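Acidocalcisomal pyrophosphatase (PDB 5CUV) probably hydrolyses inorganic diphosphate to phosphate with magnesium as cofactor in the acidocalcisomes of Trypanosoma cruzi. Local coordinates at residues 48-53 with 76-81; 101-106 with 133-138; 342-347 with 352-357. One frame throughout, in Å; residues are numbered along the deposited sequence.

Interaction 1 (48-53 with 76-81); sequences KPLPEA and EKRVMA
R78 lays the carbon part of its side chain alongside L50 and its flat guanidinium against P51. Methyl CD2 of L50 makes the first overlap: it lies 3.5 Å from R78 CD and 3.8 Å from R78 CB, a line of carbon contacts that forms as the two chains slide past each other in opposite directions. R78 runs out extended with CG anti to its backbone N (chi1 -164°), then bends at chi3 (-87°). This turn brings one guanidinium face against P51 CD, which sits over its centre, 3.7 Å above the plane. V79 adds a looser apolar touch, its CG2 being 4.3 Å from L50 CD2.

L50 is the N-cap residue of helix 51-56, so the contact packs the start of that helix against the flank of helix 73-87. The backbone N of L50 is bonded to E60 OE1, and its side chain also meets F71, M75 and R82. V79 in turn packs on G256 of the second subunit.

No polar pair joins the segments. The opposite charge nearest the arginine here, E52 OE2, is 4.7 Å from R78 NH1, too far for a bond but perhaps close enough to favour the cation electrostatically. The chemistry therefore implies dispersion and the packing of a prolyl CH2 over the flat face of a cation, rather than directional bonding.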
loop_
_atom_site.group_PDB
_atom_site.type_symbol
_atom_site.label_atom_id
_atom_site.label_comp_id
_atom_site.label_asym_id
_atom_site.label_seq_id
_atom_site.Cartn_x
_atom_site.Cartn_y
_atom_site.Cartn_z
ATOM N N LYS A 48 -5.892 -23.349 46.829
ATOM C CA LYS A 48 -4.652 -24.086 46.592
ATOM C C LYS A 48 -4.438 -24.462 45.127
ATOM O O LYS A 48 -5.232 -25.183 44.524
ATOM C CB LYS A 48 -4.599 -25.351 47.476
ATOM C CG LYS A 48 -4.760 -25.106 49.004
ATOM C CD LYS A 48 -3.795 -24.029 49.555
ATOM C CE LYS A 48 -4.114 -23.684 51.008
ATOM N NZ LYS A 48 -3.874 -22.235 51.306
ATOM N N PRO A 49 -3.349 -23.970 44.531
ATOM C CA PRO A 49 -3.121 -24.318 43.134
ATOM C C PRO A 49 -2.826 -25.806 42.947
ATOM O O PRO A 49 -2.109 -26.415 43.730
ATOM C CB PRO A 49 -1.954 -23.398 42.735
ATOM C CG PRO A 49 -1.214 -23.250 43.993
ATOM C CD PRO A 49 -2.308 -23.053 45.014
ATOM N N LEU A 50 -3.402 -26.384 41.907
ATOM C CA LEU A 50 -3.190 -27.775 41.605
ATOM C C LEU A 50 -1.729 -28.132 41.917
ATOM O O LEU A 50 -0.819 -27.351 41.655
ATOM C CB LEU A 50 -3.490 -28.044 40.128
ATOM C CG LEU A 50 -4.839 -27.649 39.551
ATOM C CD1 LEU A 50 -4.990 -28.250 38.171
ATOM C CD2 LEU A 50 -5.933 -28.164 40.407
ATOM N N PRO A 51 -1.490 -29.314 42.511
ATOM C CA PRO A 51 -0.111 -29.684 42.814
ATOM C C PRO A 51 0.796 -29.728 41.580
ATOM O O PRO A 51 1.895 -29.194 41.622
ATOM C CB PRO A 51 -0.259 -31.053 43.488
ATOM C CG PRO A 51 -1.512 -31.612 42.883
ATOM C CD PRO A 51 -2.420 -30.394 42.892
ATOM N N GLU A 52 0.360 -30.343 40.481
ATOM C CA GLU A 52 1.221 -30.405 39.301
ATOM C C GLU A 52 1.767 -29.032 38.870
ATOM O O GLU A 52 2.865 -28.943 38.322
ATOM C CB GLU A 52 0.523 -31.132 38.128
ATOM C CG GLU A 52 -0.991 -30.997 38.034
ATOM C CD GLU A 52 -1.797 -31.742 39.150
ATOM O OE1 GLU A 52 -1.726 -33.006 39.261
ATOM O OE2 GLU A 52 -2.521 -31.035 39.905
ATOM N N ALA A 53 1.018 -27.965 39.142
ATOM C CA ALA A 53 1.456 -26.621 38.810
ATOM C C ALA A 53 2.568 -26.210 39.783
ATOM O O ALA A 53 3.694 -25.979 39.357
ATOM C CB ALA A 53 0.293 -25.665 38.884
ATOM N N GLU A 76 -9.088 -32.516 36.715
ATOM C CA GLU A 76 -10.385 -31.892 36.481
ATOM C C GLU A 76 -11.222 -31.864 37.786
ATOM O O GLU A 76 -11.880 -30.873 38.087
ATOM C CB GLU A 76 -11.086 -32.642 35.356
ATOM C CG GLU A 76 -10.373 -32.457 34.009
ATOM C CD GLU A 76 -11.045 -33.224 32.859
ATOM O OE1 GLU A 76 -11.057 -34.480 32.925
ATOM O OE2 GLU A 76 -11.562 -32.572 31.897
ATOM N N LYS A 77 -11.140 -32.934 38.575
ATOM C CA LYS A 77 -11.838 -33.034 39.845
ATOM C C LYS A 77 -11.518 -31.863 40.736
ATOM O O LYS A 77 -12.416 -31.189 41.258
ATOM C CB LYS A 77 -11.407 -34.291 40.577
ATOM C CG LYS A 77 -12.064 -34.555 41.920
ATOM C CD LYS A 77 -12.429 -36.038 41.975
ATOM C CE LYS A 77 -12.986 -36.511 43.315
ATOM N NZ LYS A 77 -11.962 -36.517 44.394
ATOM N N ARG A 78 -10.235 -31.612 40.926
ATOM C CA ARG A 78 -9.865 -30.542 41.817
ATOM C C ARG A 78 -10.359 -29.193 41.294
ATOM O O ARG A 78 -10.555 -28.240 42.059
ATOM C CB ARG A 78 -8.353 -30.552 42.061
ATOM C CG ARG A 78 -7.972 -29.716 43.278
ATOM C CD ARG A 78 -6.451 -29.630 43.528
ATOM N NE ARG A 78 -5.866 -30.716 44.339
ATOM C CZ ARG A 78 -5.686 -31.976 43.933
ATOM N NH1 ARG A 78 -6.053 -32.371 42.701
ATOM N NH2 ARG A 78 -5.099 -32.843 44.759
ATOM N N VAL A 79 -10.591 -29.113 39.990
ATOM C CA VAL A 79 -11.087 -27.869 39.414
ATOM C C VAL A 79 -12.588 -27.732 39.600
ATOM O O VAL A 79 -13.076 -26.689 40.013
ATOM C CB VAL A 79 -10.785 -27.794 37.935
ATOM C CG1 VAL A 79 -11.449 -26.561 37.342
ATOM C CG2 VAL A 79 -9.279 -27.769 37.739
HETATM N N MSE A 80 -13.304 -28.795 39.267
HETATM C CA MSE A 80 -14.744 -28.839 39.377
HETATM C C MSE A 80 -15.111 -28.660 40.859
HETATM O O MSE A 80 -16.104 -28.036 41.192
HETATM C CB MSE A 80 -15.283 -30.169 38.853
HETATM C CG MSE A 80 -15.073 -30.366 37.360
HETATM SE SE MSE A 80 -15.915 -29.039 36.260
HETATM C CE MSE A 80 -17.771 -29.498 36.642
ATOM N N ALA A 81 -14.292 -29.189 41.755
ATOM C CA ALA A 81 -14.530 -29.023 43.193
ATOM C C ALA A 81 -14.487 -27.531 43.567
ATOM O O ALA A 81 -15.295 -27.060 44.364
ATOM C CB ALA A 81 -13.471 -29.791 43.988
#

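Interaction 2 (101-106 with 133-138); sequences EHMCKY and EKFWAW
Helices 101-106 and 133-138 run in broadly the same direction, with their axes inclined at 43° and no closer than 13.0 Å. Even the nearest pair of CA atoms, those of C104 and F135, is 10.2 Å apart, so the backbones do not meet and side chains alone bridge the gap.

From 133-138 come two aromatic rings, F135 and W138, both directed toward helix 101-106. C104 puts its sulfur at the edge of each: SG is 4.0 Å from F135 CE1, close to the plane of the phenyl ring, and 3.9 Å from W138 CZ3 at the rim of the six-membered ring. Its first torsion, with SG anti to the carbonyl carbon (chi1 -84°), directs the thiol to the two rims at once. The selenomethionine M103 deals with another part of F135. Its chain is fully extended, which carries the terminal methyl CE to 3.8 Å from F135 CE2, while SE lies 4.8 Å from the ring centroid and 28° off the ring normal, an oblique Met-aromatic contact. F135 is thus touched at CE1 by the cysteine sulfur and at CE2 by the selenomethionine methyl, and all four contributing residues are buried.

Around this core, M103 also packs on M83 and F87 of helix 73-87, and W138 reaches M119, E122 and I123 of helix 113-123 while stacking with H142. The short antiparallel strands 95-96 and 129-130 each lead directly into one of the two helices, a layout of four helices and a small two-stranded sheet consistent with an EF-hand pair, whose hydrophobic interior this contact would form part of.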
loop_
_atom_site.group_PDB
_atom_site.type_symbol
_atom_site.label_atom_id
_atom_site.label_comp_id
_atom_site.label_asym_id
_atom_site.label_seq_id
_atom_site.Cartn_x
_atom_site.Cartn_y
_atom_site.Cartn_z
ATOM N N GLU A 101 -28.313 -27.797 39.322
ATOM C CA GLU A 101 -28.880 -27.700 37.979
ATOM C C GLU A 101 -28.440 -26.406 37.269
ATOM O O GLU A 101 -28.305 -26.392 36.043
ATOM C CB GLU A 101 -30.405 -27.774 38.047
ATOM C CG GLU A 101 -31.151 -27.554 36.727
ATOM C CD GLU A 101 -32.688 -27.403 36.919
ATOM O OE1 GLU A 101 -33.319 -28.323 37.524
ATOM O OE2 GLU A 101 -33.256 -26.362 36.458
ATOM N N HIS A 102 -28.242 -25.314 38.012
ATOM C CA HIS A 102 -27.773 -24.077 37.380
ATOM C C HIS A 102 -26.311 -24.322 37.040
ATOM O O HIS A 102 -25.869 -24.060 35.913
ATOM C CB HIS A 102 -27.837 -22.881 38.326
ATOM C CG HIS A 102 -28.999 -21.962 38.090
ATOM N ND1 HIS A 102 -30.310 -22.331 38.336
ATOM C CD2 HIS A 102 -29.037 -20.648 37.749
ATOM C CE1 HIS A 102 -31.102 -21.284 38.172
ATOM N NE2 HIS A 102 -30.356 -20.249 37.818
HETATM N N MSE A 103 -25.569 -24.820 38.036
HETATM C CA MSE A 103 -24.158 -25.150 37.854
HETATM C C MSE A 103 -23.998 -25.987 36.604
HETATM O O MSE A 103 -23.133 -25.699 35.806
HETATM C CB MSE A 103 -23.629 -25.899 39.075
HETATM C CG MSE A 103 -22.159 -26.275 38.971
HETATM SE SE MSE A 103 -21.401 -26.970 40.589
HETATM C CE MSE A 103 -19.650 -27.463 39.887
ATOM N N CYS A 104 -24.837 -26.997 36.406
ATOM C CA CYS A 104 -24.685 -27.799 35.206
ATOM C C CYS A 104 -24.865 -27.015 33.927
ATOM O O CYS A 104 -24.118 -27.212 32.965
ATOM C CB CYS A 104 -25.678 -28.947 35.208
ATOM S SG CYS A 104 -25.130 -30.376 36.134
ATOM N N LYS A 105 -25.861 -26.125 33.917
ATOM C CA LYS A 105 -26.141 -25.322 32.744
ATOM C C LYS A 105 -25.038 -24.312 32.627
ATOM O O LYS A 105 -24.756 -23.765 31.557
ATOM C CB LYS A 105 -27.519 -24.657 32.845
ATOM C CG LYS A 105 -28.680 -25.668 32.614
ATOM C CD LYS A 105 -30.078 -25.012 32.499
ATOM C CE LYS A 105 -31.230 -26.049 32.711
ATOM N NZ LYS A 105 -32.616 -25.448 32.738
ATOM N N TYR A 106 -24.365 -24.068 33.726
ATOM C CA TYR A 106 -23.299 -23.122 33.637
ATOM C C TYR A 106 -22.101 -23.808 33.005
ATOM O O TYR A 106 -21.391 -23.177 32.257
ATOM C CB TYR A 106 -22.957 -22.618 35.015
ATOM C CG TYR A 106 -21.853 -21.611 35.074
ATOM C CD1 TYR A 106 -21.964 -20.366 34.438
ATOM C CD2 TYR A 106 -20.739 -21.853 35.871
ATOM C CE1 TYR A 106 -20.982 -19.377 34.624
ATOM C CE2 TYR A 106 -19.751 -20.897 36.061
ATOM C CZ TYR A 106 -19.873 -19.659 35.444
ATOM O OH TYR A 106 -18.885 -18.746 35.682
ATOM N N GLU A 133 -18.779 -35.046 46.167
ATOM C CA GLU A 133 -18.462 -36.413 45.774
ATOM C C GLU A 133 -19.591 -37.067 45.023
ATOM O O GLU A 133 -19.351 -37.760 44.027
ATOM C CB GLU A 133 -18.131 -37.294 46.974
ATOM C CG GLU A 133 -16.704 -37.171 47.510
ATOM C CD GLU A 133 -15.646 -37.190 46.405
ATOM O OE1 GLU A 133 -15.833 -37.887 45.364
ATOM O OE2 GLU A 133 -14.623 -36.495 46.598
ATOM N N LYS A 134 -20.820 -36.876 45.499
ATOM C CA LYS A 134 -21.952 -37.487 44.820
ATOM C C LYS A 134 -22.167 -36.792 43.498
ATOM O O LYS A 134 -22.596 -37.422 42.533
ATOM C CB LYS A 134 -23.237 -37.406 45.656
ATOM C CG LYS A 134 -23.532 -38.648 46.515
ATOM C CD LYS A 134 -23.252 -40.004 45.772
ATOM C CE LYS A 134 -23.957 -41.186 46.469
ATOM N NZ LYS A 134 -24.311 -40.794 47.870
ATOM N N PHE A 135 -21.887 -35.489 43.455
ATOM C CA PHE A 135 -22.053 -34.745 42.220
ATOM C C PHE A 135 -21.040 -35.260 41.241
ATOM O O PHE A 135 -21.393 -35.804 40.191
ATOM C CB PHE A 135 -21.828 -33.246 42.447
ATOM C CG PHE A 135 -21.774 -32.432 41.176
ATOM C CD1 PHE A 135 -22.901 -32.308 40.357
ATOM C CD2 PHE A 135 -20.559 -31.838 40.760
ATOM C CE1 PHE A 135 -22.824 -31.613 39.134
ATOM C CE2 PHE A 135 -20.477 -31.142 39.547
ATOM C CZ PHE A 135 -21.609 -31.032 38.735
ATOM N N TRP A 136 -19.773 -35.113 41.620
ATOM C CA TRP A 136 -18.667 -35.543 40.777
ATOM C C TRP A 136 -18.833 -36.983 40.319
ATOM O O TRP A 136 -18.542 -37.300 39.195
ATOM C CB TRP A 136 -17.326 -35.327 41.500
ATOM C CG TRP A 136 -16.129 -35.723 40.682
ATOM C CD1 TRP A 136 -15.225 -36.692 40.989
ATOM C CD2 TRP A 136 -15.749 -35.227 39.380
ATOM N NE1 TRP A 136 -14.306 -36.844 39.969
ATOM C CE2 TRP A 136 -14.601 -35.963 38.970
ATOM C CE3 TRP A 136 -16.263 -34.242 38.523
ATOM C CZ2 TRP A 136 -13.960 -35.747 37.743
ATOM C CZ3 TRP A 136 -15.626 -34.024 37.298
ATOM C CH2 TRP A 136 -14.479 -34.780 36.919
ATOM N N ALA A 137 -19.344 -37.851 41.176
ATOM C CA ALA A 137 -19.540 -39.257 40.802
ATOM C C ALA A 137 -20.573 -39.371 39.695
ATOM O O ALA A 137 -20.454 -40.175 38.763
ATOM C CB ALA A 137 -19.995 -40.048 41.999
ATOM N N TRP A 138 -21.592 -38.541 39.799
ATOM C CA TRP A 138 -22.663 -38.551 38.808
ATOM C C TRP A 138 -22.198 -37.990 37.451
ATOM O O TRP A 138 -22.539 -38.547 36.410
ATOM C CB TRP A 138 -23.880 -37.736 39.315
ATOM C CG TRP A 138 -24.940 -37.569 38.248
ATOM C CD1 TRP A 138 -25.821 -38.523 37.800
ATOM C CD2 TRP A 138 -25.153 -36.421 37.440
ATOM N NE1 TRP A 138 -26.570 -38.035 36.756
ATOM C CE2 TRP A 138 -26.180 -36.743 36.513
ATOM C CE3 TRP A 138 -24.574 -35.151 37.392
ATOM C CZ2 TRP A 138 -26.638 -35.829 35.551
ATOM C CZ3 TRP A 138 -25.028 -34.237 36.426
ATOM C CH2 TRP A 138 -26.049 -34.583 35.523
#

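Interaction 3 (342-347 with 352-357); sequences RFLKDI and KFLPGC
F353, L344 and F343 carry most of the surface buried here, with the F353 ring as the shared platform. F343 approaches that ring through its CB rather than its own ring: CB lies over one face, 4.0 Å from F353 CZ, and the carbonyl O of F343 is 3.8 Å from F353 CE2. L344 meets a different ring carbon, its CD2 being 3.9 Å from F353 CD2 in an oblique approach as the two chains pass in opposite directions. Its other methyl, CD1, makes a looser contact with L354, 4.3 Å from CD1 of that residue.

The F343 ring itself leads away from F353. With CG anti to the carbonyl carbon (chi1 -55°), it turns one face to R342, whose CG sits 3.7 Å above the ring plane. It also stacks with F343 of the fourth subunit, and F353 packs on that same neighbouring residue, so the contact is continued across a subunit interface. The packing is apolar, while the backbone close by is tied to charged groups: L344 O accepts a bond from K314 NZ. K314 lines the pocket holding D-malate, a ligand that lies about 9 Å from the L344 side chain.

Sequence-wise the contact is local. Segment 342-347 belongs to the loop that follows strand 326-335. The other segment, 352-357, takes in the end of helix 350-353. A type II turn from L354 to C357, closed by C357 N to L354 O at 2.9 Å, then leads into helix 357-367 with G356 as its N-cap. D346 OD1 bonds the backbone N of K388, joining the loop to the beginning of helix 388-412.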
loop_
_atom_site.group_PDB
_atom_site.type_symbol
_atom_site.label_atom_id
_atom_site.label_comp_id
_atom_site.label_asym_id
_atom_site.label_seq_id
_atom_site.Cartn_x
_atom_site.Cartn_y
_atom_site.Cartn_z
ATOM N N ARG A 342 -6.895 4.962 3.530
ATOM C CA ARG A 342 -6.937 4.559 4.926
ATOM C C ARG A 342 -6.023 5.309 5.894
ATOM O O ARG A 342 -6.199 5.214 7.104
ATOM C CB ARG A 342 -6.729 3.043 5.017
ATOM C CG ARG A 342 -5.393 2.571 5.575
ATOM C CD ARG A 342 -5.512 2.387 7.071
ATOM N NE ARG A 342 -4.460 1.545 7.626
ATOM C CZ ARG A 342 -4.286 0.266 7.307
ATOM N NH1 ARG A 342 -5.091 -0.328 6.427
ATOM N NH2 ARG A 342 -3.315 -0.421 7.889
ATOM N N PHE A 343 -5.065 6.069 5.375
ATOM C CA PHE A 343 -4.175 6.879 6.192
ATOM C C PHE A 343 -4.593 8.345 6.142
ATOM O O PHE A 343 -4.143 9.132 6.940
ATOM C CB PHE A 343 -2.753 6.745 5.714
ATOM C CG PHE A 343 -2.289 5.335 5.657
ATOM C CD1 PHE A 343 -1.985 4.650 6.821
ATOM C CD2 PHE A 343 -2.190 4.668 4.425
ATOM C CE1 PHE A 343 -1.586 3.306 6.771
ATOM C CE2 PHE A 343 -1.795 3.323 4.361
ATOM C CZ PHE A 343 -1.490 2.639 5.536
ATOM N N LEU A 344 -5.456 8.721 5.206
ATOM C CA LEU A 344 -5.935 10.093 5.168
ATOM C C LEU A 344 -7.169 10.230 6.068
ATOM O O LEU A 344 -8.294 9.992 5.623
ATOM C CB LEU A 344 -6.311 10.456 3.759
ATOM C CG LEU A 344 -5.128 10.648 2.838
ATOM C CD1 LEU A 344 -5.607 10.944 1.428
ATOM C CD2 LEU A 344 -4.300 11.802 3.359
ATOM N N LYS A 345 -6.985 10.633 7.326
ATOM C CA LYS A 345 -8.134 10.744 8.223
ATOM C C LYS A 345 -8.874 12.082 8.136
ATOM O O LYS A 345 -10.101 12.107 8.223
ATOM C CB LYS A 345 -7.723 10.465 9.673
ATOM C CG LYS A 345 -6.839 9.224 9.930
ATOM C CD LYS A 345 -7.618 7.944 9.869
ATOM C CE LYS A 345 -6.721 6.691 9.816
ATOM N NZ LYS A 345 -5.923 6.380 11.069
ATOM N N ASP A 346 -8.177 13.201 7.988
ATOM C CA ASP A 346 -8.897 14.477 7.861
ATOM C C ASP A 346 -8.076 15.287 6.899
ATOM O O ASP A 346 -7.074 14.772 6.405
ATOM C CB ASP A 346 -8.989 15.245 9.196
ATOM C CG ASP A 346 -10.252 16.117 9.302
ATOM O OD1 ASP A 346 -10.706 16.657 8.286
ATOM O OD2 ASP A 346 -10.805 16.261 10.416
ATOM N N ILE A 347 -8.476 16.555 6.693
ATOM C CA ILE A 347 -7.828 17.459 5.762
ATOM C C ILE A 347 -6.372 17.796 6.130
ATOM O O ILE A 347 -5.598 18.148 5.247
ATOM C CB ILE A 347 -8.662 18.759 5.569
ATOM C CG1 ILE A 347 -8.241 19.500 4.291
ATOM C CG2 ILE A 347 -8.400 19.734 6.686
ATOM C CD1 ILE A 347 -8.506 18.779 3.024
ATOM N N LYS A 352 0.544 15.921 4.461
ATOM C CA LYS A 352 1.514 14.911 4.934
ATOM C C LYS A 352 1.808 13.762 3.953
ATOM O O LYS A 352 2.896 13.223 3.950
ATOM C CB LYS A 352 1.066 14.297 6.254
ATOM C CG LYS A 352 0.737 15.331 7.328
ATOM C CD LYS A 352 0.209 14.558 8.538
ATOM C CE LYS A 352 0.060 15.423 9.780
ATOM N NZ LYS A 352 0.418 14.527 10.959
ATOM N N PHE A 353 0.848 13.383 3.125
ATOM C CA PHE A 353 1.092 12.321 2.183
ATOM C C PHE A 353 1.063 12.893 0.738
ATOM O O PHE A 353 1.727 12.395 -0.183
ATOM C CB PHE A 353 0.047 11.257 2.386
ATOM C CG PHE A 353 0.061 10.645 3.773
ATOM C CD1 PHE A 353 0.904 9.567 4.077
ATOM C CD2 PHE A 353 -0.765 11.144 4.778
ATOM C CE1 PHE A 353 0.918 8.995 5.379
ATOM C CE2 PHE A 353 -0.757 10.584 6.072
ATOM C CZ PHE A 353 0.083 9.511 6.373
ATOM N N LEU A 354 0.315 13.964 0.533
ATOM C CA LEU A 354 0.258 14.543 -0.779
ATOM C C LEU A 354 0.733 16.007 -0.654
ATOM O O LEU A 354 0.020 16.938 -0.938
ATOM C CB LEU A 354 -1.172 14.388 -1.326
ATOM C CG LEU A 354 -1.521 12.864 -1.407
ATOM C CD1 LEU A 354 -2.979 12.589 -1.539
ATOM C CD2 LEU A 354 -0.849 12.246 -2.584
ATOM N N PRO A 355 1.975 16.217 -0.209
ATOM C CA PRO A 355 2.403 17.607 -0.094
ATOM C C PRO A 355 2.182 18.281 -1.416
ATOM O O PRO A 355 2.335 17.617 -2.455
ATOM C CB PRO A 355 3.885 17.496 0.236
ATOM C CG PRO A 355 4.313 16.160 -0.311
ATOM C CD PRO A 355 3.092 15.274 -0.002
ATOM N N GLY A 356 1.826 19.571 -1.380
ATOM C CA GLY A 356 1.605 20.335 -2.581
ATOM C C GLY A 356 0.196 20.220 -3.152
ATOM O O GLY A 356 -0.284 21.100 -3.906
ATOM N N CYS A 357 -0.509 19.163 -2.793
ATOM C CA CYS A 357 -1.840 18.989 -3.317
ATOM C C CYS A 357 -2.808 20.123 -2.974
ATOM O O CYS A 357 -3.390 20.773 -3.853
ATOM C CB CYS A 357 -2.388 17.685 -2.804
ATOM S SG CYS A 357 -3.911 17.183 -3.537
#

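The three contacts follow one another along the chain without interleaving. Interactions 1 and 2 lie about 17 Å apart between centres and form one helical unit: helix 73-87 contributes to the first, helix 132-141 to the second, and the two helices meet where M80 CG comes within 3.7 Å of W136 CZ3. Interaction 3 stands apart, its centre about 57 Å from that of interaction 1 and about 61 Å from that of interaction 2, within the pyrophosphatase family region and at interfaces with other subunits. Within one chain the N-terminal helical part and the pyrophosphatase part therefore pack separately, but the helical part rests on the pyrophosphatase region of the second subunit, through its N255 and G256.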